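Long-range contacts in putative dehydrogenase (Pseudomonas fluorescens, PDB 6UUG), which probably oxidises methanesulfinate as the monooxygenase component MsuC of a two-component flavin-dependent system in bacterial sulfur assimilation: residues V98-F106 with I211-G219; M259-E270 with L376-T387. One frame throughout, in Å; residues are numbered along the deposited sequence.

Contact 1 of 2, residues V98-F106 with I211-G219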
loop_
_atom_site.group_PDB
_atom_site.type_symbol
_atom_site.label_atom_id
_atom_site.label_comp_id
_atom_site.label_asym_id
_atom_site.label_seq_id
_atom_site.Cartn_x
_atom_site.Cartn_y
_atom_site.Cartn_z
ATOM N N VAL A 98 15.378 22.482 -4.125
ATOM C CA VAL A 98 16.593 22.427 -4.935
ATOM C C VAL A 98 17.783 21.920 -4.123
ATOM O O VAL A 98 18.706 21.313 -4.680
ATOM C CB VAL A 98 16.921 23.804 -5.554
ATOM C CG1 VAL A 98 15.800 24.265 -6.471
ATOM C CG2 VAL A 98 17.178 24.836 -4.478
ATOM N N ASP A 99 17.780 22.157 -2.810
ATOM C CA ASP A 99 18.984 21.913 -2.014
ATOM C C ASP A 99 18.572 21.726 -0.549
ATOM O O ASP A 99 18.514 22.693 0.213
ATOM C CB ASP A 99 19.957 23.067 -2.177
ATOM C CG ASP A 99 21.301 22.810 -1.524
ATOM O OD1 ASP A 99 21.431 21.861 -0.708
ATOM O OD2 ASP A 99 22.243 23.577 -1.846
ATOM N N SER A 100 18.300 20.481 -0.172
ATOM C CA SER A 100 17.780 20.246 1.168
ATOM C C SER A 100 18.840 20.441 2.241
ATOM O O SER A 100 18.479 20.664 3.397
ATOM C CB SER A 100 17.186 18.844 1.273
ATOM O OG SER A 100 18.177 17.875 1.034
ATOM N N SER A 101 20.131 20.334 1.896
ATOM C CA SER A 101 21.181 20.639 2.874
ATOM C C SER A 101 21.192 22.117 3.226
ATOM O O SER A 101 21.319 22.487 4.401
ATOM C CB SER A 101 22.550 20.229 2.337
ATOM O OG SER A 101 22.665 18.827 2.348
ATOM N N ILE A 102 21.084 22.974 2.219
ATOM C CA ILE A 102 20.970 24.404 2.483
ATOM C C ILE A 102 19.674 24.697 3.228
ATOM O O ILE A 102 19.646 25.505 4.167
ATOM C CB ILE A 102 21.077 25.183 1.158
ATOM C CG1 ILE A 102 22.547 25.265 0.743
ATOM C CG2 ILE A 102 20.488 26.581 1.276
ATOM C CD1 ILE A 102 23.396 26.089 1.707
ATOM N N ALA A 103 18.580 24.030 2.839
ATOM C CA ALA A 103 17.323 24.243 3.551
ATOM C C ALA A 103 17.469 23.880 5.021
ATOM O O ALA A 103 16.942 24.578 5.896
ATOM C CB ALA A 103 16.203 23.427 2.907
ATOM N N HIS A 104 18.194 22.795 5.305
ATOM C CA HIS A 104 18.376 22.316 6.676
ATOM C C HIS A 104 19.157 23.308 7.528
ATOM O O HIS A 104 18.743 23.644 8.639
ATOM C CB HIS A 104 19.087 20.964 6.629
ATOM C CG HIS A 104 19.110 20.218 7.930
ATOM N ND1 HIS A 104 19.193 18.843 7.975
ATOM C CD2 HIS A 104 19.087 20.635 9.217
ATOM C CE1 HIS A 104 19.215 18.445 9.235
ATOM N NE2 HIS A 104 19.156 19.512 10.009
ATOM N N VAL A 105 20.314 23.761 7.043
ATOM C CA VAL A 105 21.100 24.669 7.872
ATOM C C VAL A 105 20.421 26.022 7.982
ATOM O O VAL A 105 20.545 26.685 9.010
ATOM C CB VAL A 105 22.539 24.808 7.347
ATOM C CG1 VAL A 105 23.287 23.500 7.584
ATOM C CG2 VAL A 105 22.547 25.216 5.892
ATOM N N PHE A 106 19.698 26.452 6.942
ATOM C CA PHE A 106 18.940 27.704 7.034
ATOM C C PHE A 106 17.817 27.584 8.060
ATOM O O PHE A 106 17.662 28.448 8.937
ATOM C CB PHE A 106 18.388 28.084 5.656
ATOM C CG PHE A 106 17.575 29.352 5.653
ATOM C CD1 PHE A 106 18.204 30.588 5.647
ATOM C CD2 PHE A 106 16.190 29.308 5.655
ATOM C CE1 PHE A 106 17.469 31.760 5.641
ATOM C CE2 PHE A 106 15.441 30.485 5.653
ATOM C CZ PHE A 106 16.086 31.715 5.644
ATOM N N ILE A 211 24.732 9.444 3.529
ATOM C CA ILE A 211 24.245 9.217 2.165
ATOM C C ILE A 211 23.348 10.358 1.704
ATOM O O ILE A 211 23.206 10.590 0.495
ATOM C CB ILE A 211 23.521 7.862 2.030
ATOM C CG1 ILE A 211 22.283 7.822 2.932
ATOM C CG2 ILE A 211 24.497 6.709 2.298
ATOM C CD1 ILE A 211 21.131 6.994 2.379
ATOM N N GLY A 212 22.724 11.082 2.644
ATOM C CA GLY A 212 21.929 12.245 2.316
ATOM C C GLY A 212 22.306 13.412 3.214
ATOM O O GLY A 212 23.096 13.270 4.152
ATOM N N GLN A 213 21.712 14.575 2.916
ATOM C CA GLN A 213 21.995 15.804 3.666
ATOM C C GLN A 213 23.494 16.084 3.730
ATOM O O GLN A 213 24.036 16.441 4.780
ATOM C CB GLN A 213 21.407 15.733 5.078
ATOM C CG GLN A 213 19.895 15.653 5.116
ATOM C CD GLN A 213 19.228 16.803 4.381
ATOM O OE1 GLN A 213 19.005 16.732 3.173
ATOM N NE2 GLN A 213 18.906 17.873 5.110
ATOM N N ARG A 214 24.169 15.936 2.590
ATOM C CA ARG A 214 25.625 15.829 2.577
ATOM C C ARG A 214 26.343 17.163 2.750
ATOM O O ARG A 214 27.579 17.177 2.756
ATOM C CB ARG A 214 26.083 15.151 1.283
ATOM C CG ARG A 214 25.657 13.684 1.219
ATOM C CD ARG A 214 26.131 12.964 -0.044
ATOM N NE ARG A 214 27.515 13.274 -0.399
ATOM C CZ ARG A 214 28.592 12.781 0.216
ATOM N NH1 ARG A 214 28.466 11.953 1.247
ATOM N NH2 ARG A 214 29.807 13.131 -0.199
ATOM N N GLN A 215 25.620 18.276 2.903
ATOM C CA GLN A 215 26.264 19.573 3.099
ATOM C C GLN A 215 25.702 20.300 4.318
ATOM O O GLN A 215 25.733 21.532 4.376
ATOM C CB GLN A 215 26.145 20.441 1.845
ATOM C CG GLN A 215 26.976 19.920 0.660
ATOM C CD GLN A 215 27.188 20.962 -0.431
ATOM O OE1 GLN A 215 26.232 21.551 -0.947
ATOM N NE2 GLN A 215 28.455 21.207 -0.778
ATOM N N THR A 216 25.213 19.554 5.312
ATOM C CA THR A 216 24.735 20.128 6.567
ATOM C C THR A 216 25.792 20.142 7.672
ATOM O O THR A 216 25.503 20.627 8.771
ATOM C CB THR A 216 23.496 19.369 7.067
ATOM O OG1 THR A 216 23.820 17.980 7.255
ATOM C CG2 THR A 216 22.360 19.495 6.064
ATOM N N ASP A 217 26.997 19.618 7.418
ATOM C CA ASP A 217 28.092 19.640 8.398
ATOM C C ASP A 217 27.691 18.998 9.727
ATOM O O ASP A 217 28.114 19.444 10.794
ATOM C CB ASP A 217 28.592 21.074 8.643
ATOM C CG ASP A 217 29.112 21.745 7.385
ATOM O OD1 ASP A 217 29.887 21.102 6.640
ATOM O OD2 ASP A 217 28.744 22.920 7.142
ATOM N N SER A 218 26.878 17.940 9.677
ATOM C CA SER A 218 26.326 17.379 10.911
ATOM C C SER A 218 27.314 16.444 11.608
ATOM O O SER A 218 26.904 15.449 12.217
ATOM C CB SER A 218 25.008 16.636 10.636
ATOM O OG SER A 218 23.970 17.513 10.217
ATOM N N GLY A 219 28.607 16.764 11.543
ATOM C CA GLY A 219 29.646 15.926 12.115
ATOM C C GLY A 219 29.830 16.059 13.613
ATOM O O GLY A 219 28.859 16.245 14.351
HETATM O O HOH W 1 23.658 20.450 -1.130
#
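Q213 reaches from its loop to the N-terminal end of helix 100-119, where both ends of its amide are used. Its OE1 accepts from S100 OG at 2.6 Å, with the hydroxyl lying in the carbonyl plane. Its NE2 donates to H104 ND1 at 3.0 Å, and the bond lies in the planes of both groups, which are themselves only 23° apart. A second, weak bond runs from NE2 to S100 O. The chain gets there by bending at chi2 (-56°), which folds the amide round to the helix. With alanine in place of this glutamine, the S100 hydroxyl and H104 ND1 would probably lose these mates and a gap would be likely to open beside the helix. S101 suits its place because a short hydroxyl can meet backbone: S101 OG accepts from Q215 N at 3.1 Å, and its CB packs on that of Q215. T216 OG1 donates to Q213 O at 2.9 Å, reinforcing the type I turn Q213-T216, whose own backbone bond is weak, while T216 CG2 lies 3.6 Å from H104 CB. A water donates to both Q215 OE1, also bound by R50, and D99 OD1; D99 is the N-cap residue, its OD1 also accepting from I102 N. A loop connecting two strands of the beta region is thus seated on the N-terminal helical region, as in the alpha-beta-alpha layout of the acyl-CoA dehydrogenase fold.

Contact 2 of 2, residues M259-E270 with L376-T387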
loop_
_atom_site.group_PDB
_atom_site.type_symbol
_atom_site.label_atom_id
_atom_site.label_comp_id
_atom_site.label_asym_id
_atom_site.label_seq_id
_atom_site.Cartn_x
_atom_site.Cartn_y
_atom_site.Cartn_z
ATOM N N MET A 259 10.771 20.936 5.074
ATOM C CA MET A 259 11.845 20.364 4.258
ATOM C C MET A 259 11.350 19.158 3.473
ATOM O O MET A 259 11.645 19.011 2.276
ATOM C CB MET A 259 13.033 19.945 5.137
ATOM C CG MET A 259 13.855 21.065 5.740
ATOM S SD MET A 259 14.992 20.452 7.025
ATOM C CE MET A 259 15.809 19.113 6.165
ATOM N N PHE A 260 10.639 18.247 4.156
ATOM C CA PHE A 260 10.140 17.038 3.511
ATOM C C PHE A 260 9.227 17.372 2.339
ATOM O O PHE A 260 9.315 16.757 1.270
ATOM C CB PHE A 260 9.371 16.167 4.517
ATOM C CG PHE A 260 10.193 15.645 5.685
ATOM C CD1 PHE A 260 11.566 15.811 5.750
ATOM C CD2 PHE A 260 9.552 14.979 6.733
ATOM C CE1 PHE A 260 12.305 15.315 6.851
ATOM C CE2 PHE A 260 10.282 14.493 7.823
ATOM C CZ PHE A 260 11.653 14.663 7.871
ATOM N N LEU A 261 8.302 18.313 2.545
ATOM C CA LEU A 261 7.419 18.714 1.457
ATOM C C LEU A 261 8.213 19.328 0.309
ATOM O O LEU A 261 8.002 18.976 -0.857
ATOM C CB LEU A 261 6.354 19.691 1.966
ATOM C CG LEU A 261 5.513 20.404 0.902
ATOM C CD1 LEU A 261 4.749 19.433 0.025
ATOM C CD2 LEU A 261 4.526 21.334 1.635
ATOM N N GLY A 262 9.149 20.229 0.627
ATOM C CA GLY A 262 9.981 20.830 -0.411
ATOM C C GLY A 262 10.746 19.804 -1.233
ATOM O O GLY A 262 10.817 19.902 -2.458
ATOM N N ILE A 263 11.316 18.799 -0.572
ATOM C CA ILE A 263 12.049 17.759 -1.302
ATOM C C ILE A 263 11.127 17.037 -2.286
ATOM O O ILE A 263 11.466 16.850 -3.463
ATOM C CB ILE A 263 12.692 16.768 -0.317
ATOM C CG1 ILE A 263 13.837 17.416 0.465
ATOM C CG2 ILE A 263 13.187 15.541 -1.070
ATOM C CD1 ILE A 263 14.256 16.595 1.694
ATOM N N ALA A 264 9.946 16.617 -1.815
ATOM C CA ALA A 264 8.983 15.943 -2.685
ATOM C C ALA A 264 8.540 16.838 -3.843
ATOM O O ALA A 264 8.390 16.363 -4.977
ATOM C CB ALA A 264 7.779 15.479 -1.860
ATOM N N GLU A 265 8.325 18.137 -3.579
ATOM C CA GLU A 265 7.916 19.053 -4.645
ATOM C C GLU A 265 9.032 19.238 -5.669
ATOM O O GLU A 265 8.776 19.310 -6.879
ATOM C CB GLU A 265 7.510 20.410 -4.045
ATOM C CG GLU A 265 6.192 20.375 -3.287
ATOM C CD GLU A 265 5.777 21.733 -2.744
ATOM O OE1 GLU A 265 6.622 22.435 -2.153
ATOM O OE2 GLU A 265 4.583 22.076 -2.902
ATOM N N GLY A 266 10.280 19.298 -5.210
ATOM C CA GLY A 266 11.378 19.464 -6.152
ATOM C C GLY A 266 11.598 18.213 -6.978
ATOM O O GLY A 266 11.824 18.284 -8.194
ATOM N N ALA A 267 11.491 17.049 -6.337
ATOM C CA ALA A 267 11.575 15.781 -7.057
ATOM C C ALA A 267 10.487 15.685 -8.115
ATOM O O ALA A 267 10.741 15.291 -9.261
ATOM C CB ALA A 267 11.462 14.612 -6.074
ATOM N N PHE A 268 9.254 16.037 -7.735
ATOM C CA PHE A 268 8.138 16.015 -8.669
ATOM C C PHE A 268 8.406 16.922 -9.864
ATOM O O PHE A 268 8.203 16.521 -11.014
ATOM C CB PHE A 268 6.862 16.453 -7.941
ATOM C CG PHE A 268 5.695 16.730 -8.845
ATOM C CD1 PHE A 268 4.827 15.712 -9.214
ATOM C CD2 PHE A 268 5.424 18.030 -9.271
ATOM C CE1 PHE A 268 3.720 15.968 -10.043
ATOM C CE2 PHE A 268 4.319 18.299 -10.086
ATOM C CZ PHE A 268 3.471 17.265 -10.474
ATOM N N GLU A 269 8.849 18.154 -9.607
ATOM C CA GLU A 269 9.082 19.069 -10.722
ATOM C C GLU A 269 10.219 18.579 -11.611
ATOM O O GLU A 269 10.152 18.706 -12.839
ATOM C CB GLU A 269 9.356 20.478 -10.209
ATOM C CG GLU A 269 9.508 21.512 -11.336
ATOM C CD GLU A 269 8.346 21.513 -12.336
ATOM O OE1 GLU A 269 7.180 21.261 -11.951
ATOM O OE2 GLU A 269 8.607 21.776 -13.527
ATOM N N GLU A 270 11.269 18.010 -11.022
ATOM C CA GLU A 270 12.365 17.512 -11.849
ATOM C C GLU A 270 11.904 16.340 -12.707
ATOM O O GLU A 270 12.290 16.229 -13.879
ATOM C CB GLU A 270 13.560 17.120 -10.971
ATOM C CG GLU A 270 14.815 16.755 -11.772
ATOM C CD GLU A 270 16.092 16.712 -10.930
ATOM O OE1 GLU A 270 16.001 16.598 -9.697
ATOM O OE2 GLU A 270 17.193 16.793 -11.512
ATOM N N LEU A 376 19.367 11.933 -9.793
ATOM C CA LEU A 376 17.941 12.082 -9.523
ATOM C C LEU A 376 17.525 11.364 -8.242
ATOM O O LEU A 376 16.492 11.712 -7.655
ATOM C CB LEU A 376 17.143 11.574 -10.727
ATOM C CG LEU A 376 15.636 11.780 -10.792
ATOM C CD1 LEU A 376 15.251 13.254 -10.659
ATOM C CD2 LEU A 376 15.124 11.198 -12.100
ATOM N N ASP A 377 18.328 10.399 -7.778
ATOM C CA ASP A 377 18.090 9.719 -6.510
ATOM C C ASP A 377 18.417 10.573 -5.298
ATOM O O ASP A 377 18.140 10.136 -4.175
ATOM C CB ASP A 377 18.926 8.429 -6.436
ATOM C CG ASP A 377 20.426 8.706 -6.429
ATOM O OD1 ASP A 377 20.863 9.568 -7.217
ATOM O OD2 ASP A 377 21.177 8.078 -5.631
ATOM N N ARG A 378 19.014 11.758 -5.478
ATOM C CA ARG A 378 19.394 12.563 -4.317
ATOM C C ARG A 378 18.174 12.969 -3.489
ATOM O O ARG A 378 18.257 13.027 -2.256
ATOM C CB ARG A 378 20.202 13.797 -4.758
ATOM C CG ARG A 378 19.407 14.931 -5.422
ATOM C CD ARG A 378 20.337 15.967 -6.070
ATOM N NE ARG A 378 19.585 17.087 -6.642
ATOM C CZ ARG A 378 18.914 17.015 -7.788
ATOM N NH1 ARG A 378 18.909 15.885 -8.491
ATOM N NH2 ARG A 378 18.245 18.069 -8.240
ATOM N N HIS A 379 17.032 13.218 -4.135
ATOM C CA HIS A 379 15.826 13.541 -3.377
ATOM C C HIS A 379 15.442 12.382 -2.468
ATOM O O HIS A 379 15.220 12.571 -1.272
ATOM C CB HIS A 379 14.665 13.871 -4.314
ATOM C CG HIS A 379 14.992 14.906 -5.348
ATOM N ND1 HIS A 379 15.216 16.229 -5.032
ATOM C CD2 HIS A 379 15.106 14.814 -6.695
ATOM C CE1 HIS A 379 15.467 16.906 -6.139
ATOM N NE2 HIS A 379 15.412 16.071 -7.162
ATOM N N TRP A 380 15.370 11.165 -3.021
ATOM C CA TRP A 380 15.057 10.008 -2.182
ATOM C C TRP A 380 16.086 9.852 -1.060
ATOM O O TRP A 380 15.721 9.643 0.101
ATOM C CB TRP A 380 14.978 8.724 -3.033
ATOM C CG TRP A 380 14.500 7.507 -2.235
ATOM C CD1 TRP A 380 13.206 7.075 -2.073
ATOM C CD2 TRP A 380 15.322 6.594 -1.489
ATOM N NE1 TRP A 380 13.180 5.947 -1.266
ATOM C CE2 TRP A 380 14.462 5.638 -0.894
ATOM C CE3 TRP A 380 16.700 6.489 -1.270
ATOM C CZ2 TRP A 380 14.946 4.573 -0.107
ATOM C CZ3 TRP A 380 17.181 5.422 -0.484
ATOM C CH2 TRP A 380 16.296 4.502 0.104
ATOM N N ARG A 381 17.387 9.950 -1.385
ATOM C CA ARG A 381 18.407 9.749 -0.348
ATOM C C ARG A 381 18.299 10.787 0.761
ATOM O O ARG A 381 18.472 10.468 1.947
ATOM C CB ARG A 381 19.812 9.810 -0.948
ATOM C CG ARG A 381 20.201 8.585 -1.725
ATOM C CD ARG A 381 21.673 8.674 -2.107
ATOM N NE ARG A 381 21.897 9.517 -3.277
ATOM C CZ ARG A 381 22.418 10.743 -3.260
ATOM N NH1 ARG A 381 22.776 11.326 -2.118
ATOM N NH2 ARG A 381 22.589 11.391 -4.406
ATOM N N ASN A 382 18.070 12.043 0.386
ATOM C CA ASN A 382 17.939 13.100 1.383
ATOM C C ASN A 382 16.738 12.850 2.282
ATOM O O ASN A 382 16.821 12.970 3.510
ATOM C CB ASN A 382 17.809 14.455 0.678
ATOM C CG ASN A 382 19.110 14.905 0.038
ATOM O OD1 ASN A 382 20.185 14.442 0.413
ATOM N ND2 ASN A 382 19.016 15.821 -0.925
ATOM N N LEU A 383 15.599 12.524 1.684
ATOM C CA LEU A 383 14.406 12.307 2.486
ATOM C C LEU A 383 14.514 11.016 3.284
ATOM O O LEU A 383 14.083 10.958 4.435
ATOM C CB LEU A 383 13.171 12.296 1.583
ATOM C CG LEU A 383 11.802 12.346 2.240
ATOM C CD1 LEU A 383 11.706 13.540 3.169
ATOM C CD2 LEU A 383 10.740 12.430 1.143
ATOM N N ARG A 384 15.105 9.969 2.702
ATOM C CA ARG A 384 15.276 8.731 3.460
ATOM C C ARG A 384 16.095 8.959 4.720
ATOM O O ARG A 384 15.795 8.383 5.773
ATOM C CB ARG A 384 15.959 7.657 2.595
ATOM C CG ARG A 384 16.309 6.335 3.325
ATOM C CD ARG A 384 15.072 5.492 3.634
ATOM N NE ARG A 384 14.288 6.081 4.729
ATOM C CZ ARG A 384 13.146 5.601 5.205
ATOM N NH1 ARG A 384 12.488 6.278 6.162
ATOM N NH2 ARG A 384 12.640 4.465 4.732
ATOM N N THR A 385 17.163 9.753 4.615
ATOM C CA THR A 385 18.035 10.012 5.758
ATOM C C THR A 385 17.300 10.804 6.834
ATOM O O THR A 385 17.362 10.479 8.028
ATOM C CB THR A 385 19.282 10.786 5.298
ATOM O OG1 THR A 385 19.970 10.049 4.279
ATOM C CG2 THR A 385 20.223 11.021 6.464
ATOM N N GLN A 386 16.600 11.851 6.430
ATOM C CA GLN A 386 16.052 12.778 7.417
ATOM C C GLN A 386 14.761 12.288 8.059
ATOM O O GLN A 386 14.370 12.815 9.107
ATOM C CB GLN A 386 15.814 14.139 6.780
ATOM C CG GLN A 386 17.056 15.009 6.732
ATOM C CD GLN A 386 17.804 15.068 8.080
ATOM O OE1 GLN A 386 19.025 14.909 8.134
ATOM N NE2 GLN A 386 17.066 15.287 9.162
ATOM N N THR A 387 14.083 11.311 7.466
ATOM C CA THR A 387 12.866 10.789 8.075
ATOM C C THR A 387 13.140 9.770 9.175
ATOM O O THR A 387 12.184 9.333 9.823
ATOM C CB THR A 387 11.957 10.149 7.020
ATOM O OG1 THR A 387 12.712 9.196 6.268
ATOM C CG2 THR A 387 11.370 11.184 6.068
#
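A single carboxylate oxygen, E270 OE1, takes the imidazole of H379 and the guanidinium of R378 together. H379 NE2 donates to it at 2.7 Å in a nearly straight bond (173°), in the ring plane and almost end-on to the C-O bond. R378 NH1 and NH2 both reach E270 OE1 through weak bonds within a salt bridge, and NH1 also bonds R375 O. With CG anti to the backbone N (chi1 -173°) and the chain extended, E270 spans the distance between the helices. The H379 ring is a knob in a hole formed by I263, G266, A267 and E270; A267, small enough to fit here, sets its CB over one face in a CH-pi contact, 4.0 Å from the H379 ring centroid, while R378 CG covers the other. Here the segments 259-270 and 378-386 run antiparallel, at 166°, with axes 9.6 Å apart at closest approach; both belong to the C-terminal helical domain of the acyl-CoA dehydrogenase family. Further along, I263 CG2 lies 3.6 Å from H379 O. F260 closes the far end as a broad apolar plate: L383 CD1 comes 3.4 Å from F260 CD1, Q386 O approaches the ring edge, and T387 CG2 makes a CH-pi contact over one face.

Overall arrangement
The two contacts follow one another along the chain, yet their centres lie only about 12 Å apart and they touch directly. The loop of contact 1 is probably hydrogen-bonded to helix 378-386 of contact 2 at two points: I211 O with R381 NH1 at 2.7 Å, and Q213 N with N382 OD1 at 2.9 Å. Q213 CG also packs against Q386 OE1 at 3.2 Å, and I263 of helix 247-277 touches S100 of helix 100-119. The loop residues 211-219 are thereby held between N-terminal and C-terminal helices. Helix 378-386 also faces a second subunit, where W380 stacks on W380 of that subunit.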